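Local coordinates for CELL WALL surface anchor family protein (PDB 2Y1V) that forms the shaft of the pneumococcal pilus as its major pilin, a row of beta-rich domains with internal isopeptide bonds that polymerises into fibres, at residues D291-Y296 with N304-N309; L317-T322 with Y373-R378; I163-K168 with P411-V416; A337-V342 with V353-D358; A220-T225 with S275-D280. All blocks are in the same frame, centred on the assembly; numbering follows the deposited sequence.

Interaction 1: D291-Y296 with N304-N309. With NI (nickel (II) ion), chain D.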
# COMPACT_ATOMS: atom_id res chain seq x y z
N ASP A 291 1.25 2.36 -0.60
CA ASP A 291 0.32 1.42 -1.22
C ASP A 291 -0.58 0.80 -0.18
O ASP A 291 -0.15 -0.07 0.58
CB ASP A 291 1.05 0.29 -1.97
CG ASP A 291 0.07 -0.69 -2.68
OD1 ASP A 291 -1.15 -0.39 -2.76
OD2 ASP A 291 0.52 -1.76 -3.17
N VAL A 292 -1.83 1.21 -0.18
CA VAL A 292 -2.77 0.75 0.82
C VAL A 292 -3.71 -0.32 0.31
O VAL A 292 -4.04 -0.32 -0.86
CB VAL A 292 -3.62 1.93 1.32
CG1 VAL A 292 -4.72 1.45 2.25
CG2 VAL A 292 -2.72 2.94 2.00
N THR A 293 -4.13 -1.21 1.20
CA THR A 293 -5.22 -2.14 0.90
C THR A 293 -6.20 -2.16 2.05
O THR A 293 -5.82 -2.01 3.21
CB THR A 293 -4.71 -3.57 0.61
OG1 THR A 293 -3.56 -3.49 -0.24
CG2 THR A 293 -5.78 -4.39 -0.10
N PHE A 294 -7.47 -2.34 1.73
CA PHE A 294 -8.49 -2.43 2.77
C PHE A 294 -9.10 -3.80 2.67
O PHE A 294 -9.66 -4.16 1.64
CB PHE A 294 -9.57 -1.36 2.60
CG PHE A 294 -10.72 -1.49 3.58
CD1 PHE A 294 -10.55 -1.15 4.91
CD2 PHE A 294 -11.96 -1.94 3.15
CE1 PHE A 294 -11.60 -1.26 5.82
CE2 PHE A 294 -13.03 -2.05 4.06
CZ PHE A 294 -12.85 -1.71 5.40
N ASN A 295 -8.99 -4.54 3.76
CA ASN A 295 -9.36 -5.94 3.78
C ASN A 295 -10.47 -6.13 4.79
O ASN A 295 -10.27 -5.92 5.99
CB ASN A 295 -8.15 -6.77 4.16
CG ASN A 295 -7.07 -6.74 3.11
OD1 ASN A 295 -7.14 -7.46 2.12
ND2 ASN A 295 -6.05 -5.90 3.33
N TYR A 296 -11.64 -6.52 4.29
CA TYR A 296 -12.87 -6.51 5.09
C TYR A 296 -13.74 -7.72 4.75
O TYR A 296 -13.47 -8.44 3.79
CB TYR A 296 -13.65 -5.22 4.83
CG TYR A 296 -14.31 -5.19 3.46
CD1 TYR A 296 -13.56 -4.97 2.30
CD2 TYR A 296 -15.68 -5.38 3.32
CE1 TYR A 296 -14.17 -4.93 1.01
CE2 TYR A 296 -16.29 -5.35 2.06
CZ TYR A 296 -15.53 -5.13 0.92
OH TYR A 296 -16.14 -5.13 -0.32
N ASN A 304 -3.95 -8.68 3.37
CA ASN A 304 -3.23 -7.47 3.74
C ASN A 304 -2.67 -6.92 2.45
O ASN A 304 -3.09 -7.33 1.39
CB ASN A 304 -2.12 -7.75 4.76
CG ASN A 304 -1.23 -8.94 4.37
OD1 ASN A 304 -0.92 -9.15 3.19
ND2 ASN A 304 -0.80 -9.70 5.36
N THR A 305 -1.70 -6.03 2.53
CA THR A 305 -1.26 -5.34 1.33
C THR A 305 0.09 -5.87 0.88
O THR A 305 0.84 -6.39 1.69
CB THR A 305 -1.15 -3.83 1.60
OG1 THR A 305 -1.25 -3.10 0.36
CG2 THR A 305 0.15 -3.50 2.32
N PRO A 306 0.40 -5.75 -0.42
CA PRO A 306 1.68 -6.29 -0.88
C PRO A 306 2.89 -5.60 -0.27
O PRO A 306 2.82 -4.43 0.12
CB PRO A 306 1.65 -6.05 -2.39
CG PRO A 306 0.33 -5.46 -2.73
CD PRO A 306 -0.54 -5.46 -1.52
N LYS A 307 4.00 -6.33 -0.20
CA LYS A 307 5.26 -5.78 0.24
C LYS A 307 6.21 -5.67 -0.95
O LYS A 307 6.66 -6.68 -1.48
CB LYS A 307 5.90 -6.68 1.31
CG LYS A 307 5.27 -6.61 2.70
CD LYS A 307 3.94 -7.33 2.79
CE LYS A 307 3.07 -6.72 3.90
NZ LYS A 307 1.84 -7.51 4.20
N PRO A 308 6.56 -4.44 -1.34
CA PRO A 308 7.52 -4.28 -2.42
C PRO A 308 8.83 -4.97 -2.10
O PRO A 308 9.19 -5.11 -0.94
CB PRO A 308 7.75 -2.77 -2.47
CG PRO A 308 6.62 -2.17 -1.72
CD PRO A 308 6.24 -3.17 -0.68
N ASN A 309 9.54 -5.39 -3.13
CA ASN A 309 10.85 -5.96 -2.95
C ASN A 309 11.70 -5.75 -4.20
O ASN A 309 11.18 -5.41 -5.25
CB ASN A 309 10.76 -7.44 -2.60
CG ASN A 309 12.07 -7.98 -2.11
OD1 ASN A 309 13.01 -7.21 -1.95
ND2 ASN A 309 12.16 -9.29 -1.87
NI NI D . -3.13 0.30 -3.27
O HOH W 1 2.63 -2.58 -2.21

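Interaction 2: L317-T322 with Y373-R378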
# COMPACT_ATOMS: atom_id res chain seq x y z
N LEU A 317 13.47 -12.40 -9.63
CA LEU A 317 12.50 -12.21 -8.56
C LEU A 317 11.48 -13.34 -8.63
O LEU A 317 10.88 -13.58 -9.68
CB LEU A 317 11.76 -10.89 -8.76
CG LEU A 317 11.08 -10.18 -7.59
CD1 LEU A 317 10.38 -8.96 -8.14
CD2 LEU A 317 10.11 -11.08 -6.86
N THR A 318 11.27 -14.01 -7.50
CA THR A 318 10.46 -15.21 -7.45
C THR A 318 9.27 -15.05 -6.53
O THR A 318 9.41 -14.59 -5.40
CB THR A 318 11.31 -16.41 -6.94
OG1 THR A 318 12.33 -16.70 -7.90
CG2 THR A 318 10.44 -17.65 -6.76
N LEU A 319 8.10 -15.46 -7.03
CA LEU A 319 6.87 -15.51 -6.24
C LEU A 319 6.63 -16.93 -5.84
O LEU A 319 6.84 -17.83 -6.64
CB LEU A 319 5.66 -15.06 -7.06
CG LEU A 319 4.27 -15.38 -6.49
CD1 LEU A 319 3.99 -14.45 -5.37
CD2 LEU A 319 3.21 -15.24 -7.58
N THR A 320 6.16 -17.12 -4.62
CA THR A 320 5.88 -18.44 -4.12
C THR A 320 4.57 -18.41 -3.36
O THR A 320 4.41 -17.62 -2.45
CB THR A 320 7.00 -18.92 -3.19
OG1 THR A 320 8.26 -18.71 -3.84
CG2 THR A 320 6.83 -20.40 -2.86
N LYS A 321 3.63 -19.28 -3.74
CA LYS A 321 2.31 -19.30 -3.15
C LYS A 321 2.02 -20.53 -2.29
O LYS A 321 2.41 -21.67 -2.62
CB LYS A 321 1.23 -19.18 -4.21
CG LYS A 321 -0.14 -18.76 -3.65
CD LYS A 321 -1.07 -18.33 -4.77
CE LYS A 321 -2.18 -17.45 -4.26
NZ LYS A 321 -2.98 -18.12 -3.21
N THR A 322 1.34 -20.28 -1.18
CA THR A 322 0.81 -21.33 -0.34
C THR A 322 -0.65 -21.02 -0.04
O THR A 322 -1.10 -19.87 -0.13
CB THR A 322 1.59 -21.44 0.98
OG1 THR A 322 1.57 -20.16 1.63
CG2 THR A 322 3.03 -21.81 0.73
N TYR A 373 9.46 -3.99 -6.76
CA TYR A 373 8.31 -4.52 -7.49
C TYR A 373 7.33 -5.21 -6.53
O TYR A 373 7.65 -5.48 -5.37
CB TYR A 373 8.75 -5.58 -8.55
CG TYR A 373 9.72 -5.12 -9.62
CD1 TYR A 373 11.09 -5.10 -9.38
CD2 TYR A 373 9.27 -4.72 -10.88
CE1 TYR A 373 12.00 -4.69 -10.35
CE2 TYR A 373 10.18 -4.29 -11.87
CZ TYR A 373 11.54 -4.28 -11.59
OH TYR A 373 12.47 -3.88 -12.55
N LYS A 374 6.15 -5.52 -7.04
CA LYS A 374 5.14 -6.22 -6.25
C LYS A 374 4.28 -7.07 -7.17
O LYS A 374 3.99 -6.68 -8.30
CB LYS A 374 4.29 -5.25 -5.44
CG LYS A 374 3.77 -4.04 -6.23
CD LYS A 374 3.03 -3.03 -5.32
CE LYS A 374 2.54 -1.82 -6.11
NZ LYS A 374 1.58 -1.02 -5.35
N PHE A 375 3.93 -8.25 -6.69
CA PHE A 375 3.00 -9.11 -7.38
C PHE A 375 1.67 -8.83 -6.72
O PHE A 375 1.51 -9.03 -5.53
CB PHE A 375 3.35 -10.59 -7.17
CG PHE A 375 4.51 -11.09 -8.01
CD1 PHE A 375 4.35 -11.37 -9.35
CD2 PHE A 375 5.75 -11.32 -7.42
CE1 PHE A 375 5.41 -11.87 -10.11
CE2 PHE A 375 6.82 -11.80 -8.16
CZ PHE A 375 6.65 -12.09 -9.50
N VAL A 376 0.73 -8.32 -7.49
CA VAL A 376 -0.56 -7.99 -6.95
C VAL A 376 -1.52 -9.06 -7.40
O VAL A 376 -1.88 -9.14 -8.57
CB VAL A 376 -1.03 -6.58 -7.43
CG1 VAL A 376 -2.44 -6.26 -6.93
CG2 VAL A 376 -0.05 -5.53 -6.98
N GLU A 377 -1.93 -9.90 -6.46
CA GLU A 377 -2.84 -10.96 -6.77
C GLU A 377 -4.19 -10.45 -7.29
O GLU A 377 -4.82 -9.56 -6.67
CB GLU A 377 -3.06 -11.85 -5.55
CG GLU A 377 -4.04 -12.98 -5.83
CD GLU A 377 -4.20 -13.91 -4.65
OE1 GLU A 377 -3.17 -14.36 -4.11
OE2 GLU A 377 -5.36 -14.20 -4.28
N ARG A 378 -4.59 -10.97 -8.44
CA ARG A 378 -5.95 -10.78 -8.93
C ARG A 378 -6.94 -11.60 -8.10
O ARG A 378 -6.75 -12.79 -7.88
CB ARG A 378 -6.07 -11.16 -10.40
CG ARG A 378 -5.47 -10.12 -11.34
CD ARG A 378 -5.88 -10.36 -12.79
NE ARG A 378 -5.02 -9.60 -13.69
CZ ARG A 378 -4.90 -9.84 -15.00
NH1 ARG A 378 -5.57 -10.83 -15.57
NH2 ARG A 378 -4.08 -9.10 -15.73

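Interaction 3: I163-K168 with P411-V416. With NI (nickel (II) ion), chain D.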
# COMPACT_ATOMS: atom_id res chain seq x y z
N ILE A 163 -13.36 3.51 -0.98
CA ILE A 163 -12.13 4.04 -0.44
C ILE A 163 -11.36 4.83 -1.49
O ILE A 163 -11.56 4.67 -2.70
CB ILE A 163 -11.21 2.89 0.04
CG1 ILE A 163 -10.12 3.40 0.98
CG2 ILE A 163 -10.63 2.13 -1.15
CD1 ILE A 163 -9.39 2.28 1.72
N ASP A 164 -10.45 5.67 -1.00
CA ASP A 164 -9.46 6.31 -1.84
C ASP A 164 -8.34 6.73 -0.90
O ASP A 164 -8.60 7.07 0.25
CB ASP A 164 -10.06 7.52 -2.56
CG ASP A 164 -9.04 8.27 -3.42
OD1 ASP A 164 -8.10 7.62 -3.93
OD2 ASP A 164 -9.20 9.50 -3.60
N LYS A 165 -7.10 6.68 -1.37
CA LYS A 165 -5.96 7.28 -0.68
C LYS A 165 -5.37 8.40 -1.55
O LYS A 165 -5.30 8.26 -2.76
CB LYS A 165 -4.88 6.24 -0.41
CG LYS A 165 -3.63 6.82 0.24
CD LYS A 165 -2.53 5.79 0.36
CE LYS A 165 -1.23 6.42 0.85
NZ LYS A 165 -0.10 5.45 0.73
N ASP A 166 -4.95 9.49 -0.92
CA ASP A 166 -4.33 10.59 -1.67
C ASP A 166 -3.61 11.48 -0.67
O ASP A 166 -3.64 11.23 0.53
CB ASP A 166 -5.40 11.37 -2.42
CG ASP A 166 -4.90 11.94 -3.75
OD1 ASP A 166 -3.72 12.31 -3.89
OD2 ASP A 166 -5.72 12.03 -4.68
N PHE A 167 -2.95 12.52 -1.15
CA PHE A 167 -2.33 13.47 -0.24
C PHE A 167 -3.39 14.15 0.63
O PHE A 167 -4.54 14.32 0.22
CB PHE A 167 -1.51 14.52 -1.01
CG PHE A 167 -0.36 13.93 -1.79
CD1 PHE A 167 0.63 13.21 -1.16
CD2 PHE A 167 -0.29 14.11 -3.17
CE1 PHE A 167 1.69 12.68 -1.88
CE2 PHE A 167 0.75 13.58 -3.89
CZ PHE A 167 1.75 12.87 -3.24
N LYS A 168 -2.98 14.52 1.84
CA LYS A 168 -3.81 15.30 2.75
C LYS A 168 -4.69 16.30 1.99
O LYS A 168 -4.18 17.10 1.22
CB LYS A 168 -2.91 16.06 3.73
CG LYS A 168 -3.67 16.90 4.76
CD LYS A 168 -2.70 17.62 5.69
CE LYS A 168 -3.41 18.72 6.47
NZ LYS A 168 -4.03 19.69 5.53
N PRO A 411 -7.15 1.07 -3.39
CA PRO A 411 -7.04 2.38 -4.01
C PRO A 411 -5.70 2.57 -4.73
O PRO A 411 -4.69 1.97 -4.35
CB PRO A 411 -7.14 3.35 -2.83
CG PRO A 411 -6.65 2.60 -1.67
CD PRO A 411 -7.01 1.14 -1.92
N THR A 412 -5.72 3.39 -5.77
CA THR A 412 -4.51 3.86 -6.39
C THR A 412 -3.84 4.85 -5.43
O THR A 412 -4.50 5.45 -4.57
CB THR A 412 -4.84 4.54 -7.73
OG1 THR A 412 -5.83 5.56 -7.51
CG2 THR A 412 -5.41 3.51 -8.72
N GLU A 413 -2.53 5.00 -5.57
CA GLU A 413 -1.75 5.90 -4.73
C GLU A 413 -1.09 7.01 -5.55
O GLU A 413 -0.84 6.83 -6.74
CB GLU A 413 -0.67 5.12 -3.97
CG GLU A 413 -1.15 4.36 -2.75
CD GLU A 413 -1.85 3.06 -3.07
OE1 GLU A 413 -1.62 2.48 -4.16
OE2 GLU A 413 -2.63 2.59 -2.21
N PRO A 414 -0.80 8.15 -4.92
CA PRO A 414 -0.01 9.21 -5.56
C PRO A 414 1.49 8.88 -5.56
O PRO A 414 1.88 7.85 -5.01
CB PRO A 414 -0.32 10.44 -4.70
CG PRO A 414 -0.78 9.91 -3.38
CD PRO A 414 -1.46 8.60 -3.69
N LYS A 415 2.32 9.71 -6.20
CA LYS A 415 3.77 9.47 -6.22
C LYS A 415 4.52 10.77 -5.97
O LYS A 415 3.97 11.86 -6.09
CB LYS A 415 4.23 8.85 -7.55
CG LYS A 415 3.38 7.70 -8.11
CD LYS A 415 3.82 6.34 -7.59
CE LYS A 415 2.93 5.22 -8.10
NZ LYS A 415 1.77 4.85 -7.23
N VAL A 416 5.78 10.67 -5.58
CA VAL A 416 6.58 11.86 -5.34
C VAL A 416 7.97 11.59 -5.84
O VAL A 416 8.41 10.45 -5.87
CB VAL A 416 6.61 12.26 -3.85
CG1 VAL A 416 5.22 12.55 -3.34
CG2 VAL A 416 7.29 11.18 -3.02
NI NI D . -3.13 0.30 -3.27

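Interaction 4: A337-V342 with V353-D358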
# COMPACT_ATOMS: atom_id res chain seq x y z
N ALA A 337 -4.07 -18.86 -10.21
CA ALA A 337 -3.77 -17.67 -9.47
C ALA A 337 -3.00 -16.74 -10.38
O ALA A 337 -1.87 -17.03 -10.78
CB ALA A 337 -2.96 -18.03 -8.26
N THR A 338 -3.61 -15.61 -10.72
CA THR A 338 -2.97 -14.67 -11.63
C THR A 338 -2.49 -13.43 -10.90
O THR A 338 -3.16 -12.94 -9.99
CB THR A 338 -3.92 -14.28 -12.76
OG1 THR A 338 -4.19 -15.45 -13.55
CG2 THR A 338 -3.30 -13.23 -13.64
N PHE A 339 -1.33 -12.93 -11.29
CA PHE A 339 -0.73 -11.78 -10.61
C PHE A 339 -0.22 -10.79 -11.62
O PHE A 339 0.28 -11.16 -12.67
CB PHE A 339 0.48 -12.20 -9.78
CG PHE A 339 0.19 -13.22 -8.73
CD1 PHE A 339 0.06 -14.56 -9.05
CD2 PHE A 339 0.10 -12.85 -7.41
CE1 PHE A 339 -0.18 -15.49 -8.07
CE2 PHE A 339 -0.16 -13.77 -6.44
CZ PHE A 339 -0.29 -15.09 -6.75
N ASP A 340 -0.33 -9.51 -11.29
CA ASP A 340 0.32 -8.51 -12.10
C ASP A 340 1.59 -8.07 -11.40
O ASP A 340 1.57 -7.69 -10.23
CB ASP A 340 -0.60 -7.31 -12.32
CG ASP A 340 -1.77 -7.66 -13.22
OD1 ASP A 340 -1.56 -7.90 -14.45
OD2 ASP A 340 -2.90 -7.71 -12.69
N LEU A 341 2.72 -8.17 -12.11
CA LEU A 341 3.98 -7.65 -11.63
C LEU A 341 3.95 -6.15 -11.88
O LEU A 341 3.98 -5.72 -13.04
CB LEU A 341 5.15 -8.27 -12.38
CG LEU A 341 6.56 -7.90 -11.89
CD1 LEU A 341 6.78 -8.43 -10.50
CD2 LEU A 341 7.59 -8.49 -12.82
N VAL A 342 3.85 -5.38 -10.79
CA VAL A 342 3.83 -3.94 -10.84
C VAL A 342 5.18 -3.32 -10.38
O VAL A 342 5.75 -3.72 -9.35
CB VAL A 342 2.66 -3.37 -9.96
CG1 VAL A 342 2.57 -1.87 -10.08
CG2 VAL A 342 1.31 -4.01 -10.35
N VAL A 353 1.73 -12.87 -14.69
CA VAL A 353 2.11 -14.26 -14.58
C VAL A 353 0.96 -15.04 -13.95
O VAL A 353 0.18 -14.50 -13.17
CB VAL A 353 3.39 -14.43 -13.75
CG1 VAL A 353 4.45 -13.41 -14.18
CG2 VAL A 353 3.10 -14.31 -12.27
N THR A 354 0.86 -16.31 -14.28
CA THR A 354 -0.19 -17.16 -13.77
C THR A 354 0.44 -18.39 -13.15
O THR A 354 1.43 -18.90 -13.66
CB THR A 354 -1.15 -17.60 -14.91
OG1 THR A 354 -1.67 -16.45 -15.59
CG2 THR A 354 -2.32 -18.41 -14.34
N LEU A 355 -0.13 -18.83 -12.03
CA LEU A 355 0.31 -20.03 -11.36
C LEU A 355 -0.79 -21.05 -11.50
O LEU A 355 -1.87 -20.85 -10.94
CB LEU A 355 0.54 -19.76 -9.87
CG LEU A 355 1.96 -19.52 -9.35
CD1 LEU A 355 2.82 -18.76 -10.35
CD2 LEU A 355 1.95 -18.83 -7.98
N THR A 356 -0.54 -22.12 -12.28
CA THR A 356 -1.50 -23.20 -12.35
C THR A 356 -1.50 -23.92 -11.01
O THR A 356 -0.53 -23.84 -10.26
CB THR A 356 -1.24 -24.20 -13.53
OG1 THR A 356 -0.09 -25.01 -13.28
CG2 THR A 356 -1.08 -23.46 -14.86
N THR A 357 -2.60 -24.60 -10.73
CA THR A 357 -2.80 -25.39 -9.50
C THR A 357 -1.66 -26.33 -9.07
O THR A 357 -1.54 -26.67 -7.88
CB THR A 357 -4.08 -26.22 -9.65
OG1 THR A 357 -5.21 -25.32 -9.63
CG2 THR A 357 -4.22 -27.24 -8.53
N ASP A 358 -0.83 -26.76 -10.02
CA ASP A 358 0.23 -27.74 -9.76
C ASP A 358 1.60 -27.12 -9.50
O ASP A 358 2.44 -27.73 -8.84
CB ASP A 358 0.33 -28.69 -10.95
CG ASP A 358 0.27 -27.96 -12.27
OD1 ASP A 358 -0.76 -27.30 -12.53
OD2 ASP A 358 1.26 -28.02 -13.02

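Interaction 5: A220-T225 with S275-D280. With NI (nickel (II) ion), chain E.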
# COMPACT_ATOMS: atom_id res chain seq x y z
N ALA A 220 10.22 7.22 4.41
CA ALA A 220 10.26 6.72 5.77
C ALA A 220 8.91 6.95 6.44
O ALA A 220 8.48 8.10 6.57
CB ALA A 220 11.36 7.41 6.55
N PHE A 221 8.24 5.87 6.85
CA PHE A 221 6.97 6.05 7.53
C PHE A 221 7.24 6.68 8.90
O PHE A 221 8.01 6.15 9.70
CB PHE A 221 6.19 4.73 7.67
CG PHE A 221 5.06 4.80 8.67
CD1 PHE A 221 4.06 5.76 8.55
CD2 PHE A 221 5.02 3.93 9.75
CE1 PHE A 221 3.03 5.86 9.49
CE2 PHE A 221 3.99 4.01 10.67
CZ PHE A 221 2.99 4.99 10.54
N ASN A 222 6.63 7.84 9.13
CA ASN A 222 6.76 8.55 10.39
C ASN A 222 5.92 7.90 11.46
O ASN A 222 4.69 8.06 11.48
CB ASN A 222 6.35 10.00 10.25
CG ASN A 222 7.26 10.78 9.34
OD1 ASN A 222 8.45 10.47 9.23
ND2 ASN A 222 6.71 11.80 8.67
N LYS A 223 6.57 7.16 12.35
CA LYS A 223 5.87 6.51 13.44
C LYS A 223 5.19 7.52 14.35
O LYS A 223 5.73 8.60 14.59
CB LYS A 223 6.82 5.63 14.24
CG LYS A 223 7.23 4.33 13.52
CD LYS A 223 8.05 3.45 14.45
CE LYS A 223 8.53 2.17 13.77
NZ LYS A 223 8.94 1.19 14.81
N GLY A 224 4.01 7.16 14.85
CA GLY A 224 3.33 7.94 15.87
C GLY A 224 2.49 9.07 15.31
O GLY A 224 1.98 9.90 16.06
N THR A 225 2.35 9.10 13.98
CA THR A 225 1.57 10.14 13.34
C THR A 225 0.21 9.67 12.91
O THR A 225 -0.55 10.44 12.33
CB THR A 225 2.30 10.73 12.13
OG1 THR A 225 2.37 9.74 11.09
CG2 THR A 225 3.71 11.18 12.52
N SER A 275 1.83 10.58 8.05
CA SER A 275 2.84 11.14 7.16
C SER A 275 4.08 10.28 7.03
O SER A 275 4.29 9.32 7.78
CB SER A 275 3.25 12.53 7.63
OG SER A 275 4.14 12.42 8.72
N ALA A 276 4.93 10.66 6.09
CA ALA A 276 6.16 9.94 5.80
C ALA A 276 7.18 10.94 5.29
O ALA A 276 6.80 11.93 4.65
CB ALA A 276 5.91 8.86 4.77
N THR A 277 8.45 10.67 5.53
CA THR A 277 9.52 11.59 5.13
C THR A 277 10.29 11.01 3.94
O THR A 277 10.71 9.85 3.96
CB THR A 277 10.48 11.85 6.30
OG1 THR A 277 9.71 11.98 7.51
CG2 THR A 277 11.29 13.14 6.09
N LEU A 278 10.44 11.81 2.90
CA LEU A 278 11.21 11.42 1.72
C LEU A 278 12.67 11.49 2.11
O LEU A 278 13.19 12.57 2.37
CB LEU A 278 10.90 12.37 0.56
CG LEU A 278 11.49 12.26 -0.84
CD1 LEU A 278 11.05 10.99 -1.57
CD2 LEU A 278 11.09 13.49 -1.63
N ASN A 279 13.34 10.34 2.16
CA ASN A 279 14.70 10.31 2.67
C ASN A 279 15.80 10.18 1.64
O ASN A 279 15.57 10.18 0.43
CB ASN A 279 14.83 9.20 3.71
CG ASN A 279 14.70 7.83 3.11
OD1 ASN A 279 15.01 7.61 1.95
ND2 ASN A 279 14.25 6.89 3.93
N ASP A 280 17.02 10.04 2.15
CA ASP A 280 18.24 10.08 1.35
C ASP A 280 18.46 8.90 0.39
O ASP A 280 19.47 8.87 -0.33
CB ASP A 280 19.44 10.22 2.28
CG ASP A 280 19.48 9.12 3.33
OD1 ASP A 280 18.69 8.15 3.22
OD2 ASP A 280 20.30 9.22 4.27
NI NI E . 21.19 9.96 6.30
O HOH W 2 19.05 9.23 7.56

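Interaction 1: D291-Y296 with N304-N309
At a nickel site whose ligands come from two Cna-B-like regions of the chain, D291 and T293 of strand 288-297 meet T305 and P306 in the loop that leads on to strand 317-325. The D291 carboxylate works in two directions. Its OD1 binds nickel at 2.2 Å, in a site completed by D410, P411 and E413. Its OD2 makes a salt bridge to K374 and accepts from a water, which also donates to P306 O and so ties the two segments together. The P306 ring lies roughly at a right angle to this side chain, with CG 3.7 Å from D291 OD2. T305 OG1 sits opposite its own backbone N (chi1 -157°), which brings it 3.2 Å from D291 O and also against T293 OG1. The hydroxyl pair refines to 2.4 Å, a doubtful length. Further along the strand, N295 ND2 rests 3.3 Å from N304 CA. On the loop itself, K307 NZ reaches back to T305 O at 2.9 Å, nearly along the C=O axis.

Interaction 2: L317-T322 with Y373-R378
Y373 and L317 open the contact between two sheets packed face to face, strand 317-322 lying over strand 373-377 with the segment axes 9.0 Å apart and 30° from parallel. The Y373 CB takes the L317 CD1 methyl at 3.8 Å, while the phenol OH turns elsewhere, to D368 N. F375 covers the most area here. With CG set opposite its carbonyl carbon (chi1 -77°), the ring meets two leucines that use it differently. L319 lays its CB over one face, a CH-pi contact 3.9 Å from the F375 ring centroid and 21° off the normal. L317 instead brings CD2 to the ring edge, 3.6 Å from F375 CE2. E377 changes the chemistry: its extended chain carries OE1 to 3.2 Å from K321 CE, the two side chains crossing at about a right angle. K321 NZ is covalently joined to N400 CG, so what meets the carboxylate is the lysine end of an isopeptide bond. An acid beside a Lys-Asn link recurs in Cna-B-like pilin domains, where it is thought to promote bond formation; E377 is placed consistently with that role, and the link staples strands 317-325 and 395-402 beside an otherwise apolar interface.

Interaction 3: I163-K168 with P411-V416
E413 OE2 is gripped by nickel at 2.6 Å and by the backbone N of V292, while the methylene part of the same side chain packs on K165, with E413 CG 3.7 Å from K165 CD. P411 O is a second ligand of the metal, at 2.5 Å. K165 runs fully extended past E413 to an isopeptide link with N290, and its NZ also hydrogen-bonds D213. P411 sets its CD 3.8 Å from I163 CG2 and its CB 3.6 Å from K165 N. P414 lies over one face of the F167 ring, a CH-pi contact with P414 CB 3.8 Å from the centroid, while K415 O lies in the ring plane at its edge. V416 CG1 closes on F167 CZ at 3.5 Å. The two segments run nearly parallel, their end-to-end directions 11° apart, packed rather than directly hydrogen-bonded together. A buried lysine joined to a neighbouring strand's asparagine beside an acid is a hallmark of isopeptide-bonded Gram-positive pilin domains.

Interaction 4: A337-V342 with V353-D358
A337 and L355, then F339 and V353, set their side chains on one face of an antiparallel pairing, while T338 and T354 share the other. The first face is uneven. A337 offers only a methyl, with CB 4.2 Å from L355 CB, and the bulk of L355 leans diagonally along the strands instead, so that CD2 comes 4.0 Å from F339 CE1. V353 packs on the same side of the phenylalanine, nearer the backbone, its CG2 4.2 Å from F339 CB. With CG set beside its own backbone N (chi1 -59°), the F339 ring has V353 O near its plane, at the edge. L319 and K321 of strand 317-325 cover F339 and L355 from beyond this face. The threonine face is small and matched: both hydroxyls have the same rotamer and meet in a weak hydrogen bond, T338 OG1 to T354 OG1 at 3.4 Å, while the T354 CG2 methyl nestles 3.6 Å from T338 OG1. Beneath these side chains the backbone is laced regularly. A337 and L355 exchange two bonds, the tighter being L355 N to A337 O at 2.8 Å; F339 and V353 exchange two more, including F339 N to V353 O at 2.9 Å. The ladder is that of a beta hairpin, strands 337-343 and 349-355, at the margin of a three-stranded antiparallel sheet in the Cna-B-like sandwich.

Interaction 5: A220-T225 with S275-D280
A type II beta turn from N222 to T225 is fastened to the strand beside it by N222 and T225, which meet S275 and T277. N222 holds CG beside its own backbone N (chi1 -66°), and this lays the flat amide across strand 268-278 so that both ends are used. Its ND2 donates to S275 OG at 2.6 Å, a nearly straight bond with the serine oxygen in the amide plane. Its OD1 accepts from T277 OG1 at 2.6 Å, on a lone pair in the carbonyl plane. Two bonds in opposite senses should hold the amide in this orientation, and the backbone N222 N adds a third, to S275 O at 3.1 Å. The antiparallel pairing behind the turn belongs to a large curled sheet, here in the Cna-B-like region 188-300: A220 and T277 form the hydrogen-bonded pair, with A220 N to T277 O at 2.7 Å, and F221 faces A276 in the next, non-hydrogen-bonded one. At the last position of the turn T225 OG1 works twice, giving its proton to N222 O at 2.9 Å and taking S275 N at 3.2 Å. G224, at phi 86°, provides the positive backbone angle of the turn's third position. The F221 ring passes S275 O, its CD1 3.6 Å away, and meets F249 beyond. Beyond the end of the strand, D280 binds a second nickel through OD2 at 2.3 Å, in a site shared with E461 and A508.

How the interactions relate
Along the chain interaction 5 closes first, then interaction 1, and interaction 4 lies within the span of interaction 2; interaction 3, joining residues 243 apart, encloses all four. Interactions 1 and 3, with centres 13 Å apart, share one nickel ion. Interaction 4 lies within one sheet of a sandwich and interaction 2, its centre 7 Å away, joins that sheet to the other, L319 touching F339. A salt bridge and an N309-Y373 backbone contact join interaction 1 to interaction 2, and V416 on L278 joins interaction 3 to interaction 5. Interactions 4 and 5, about 33 Å apart between centres, are the farthest apart. Neighbouring Cna-B-like units are thus tied by strands, charges and metal, consistent with a rigid pilus shaft.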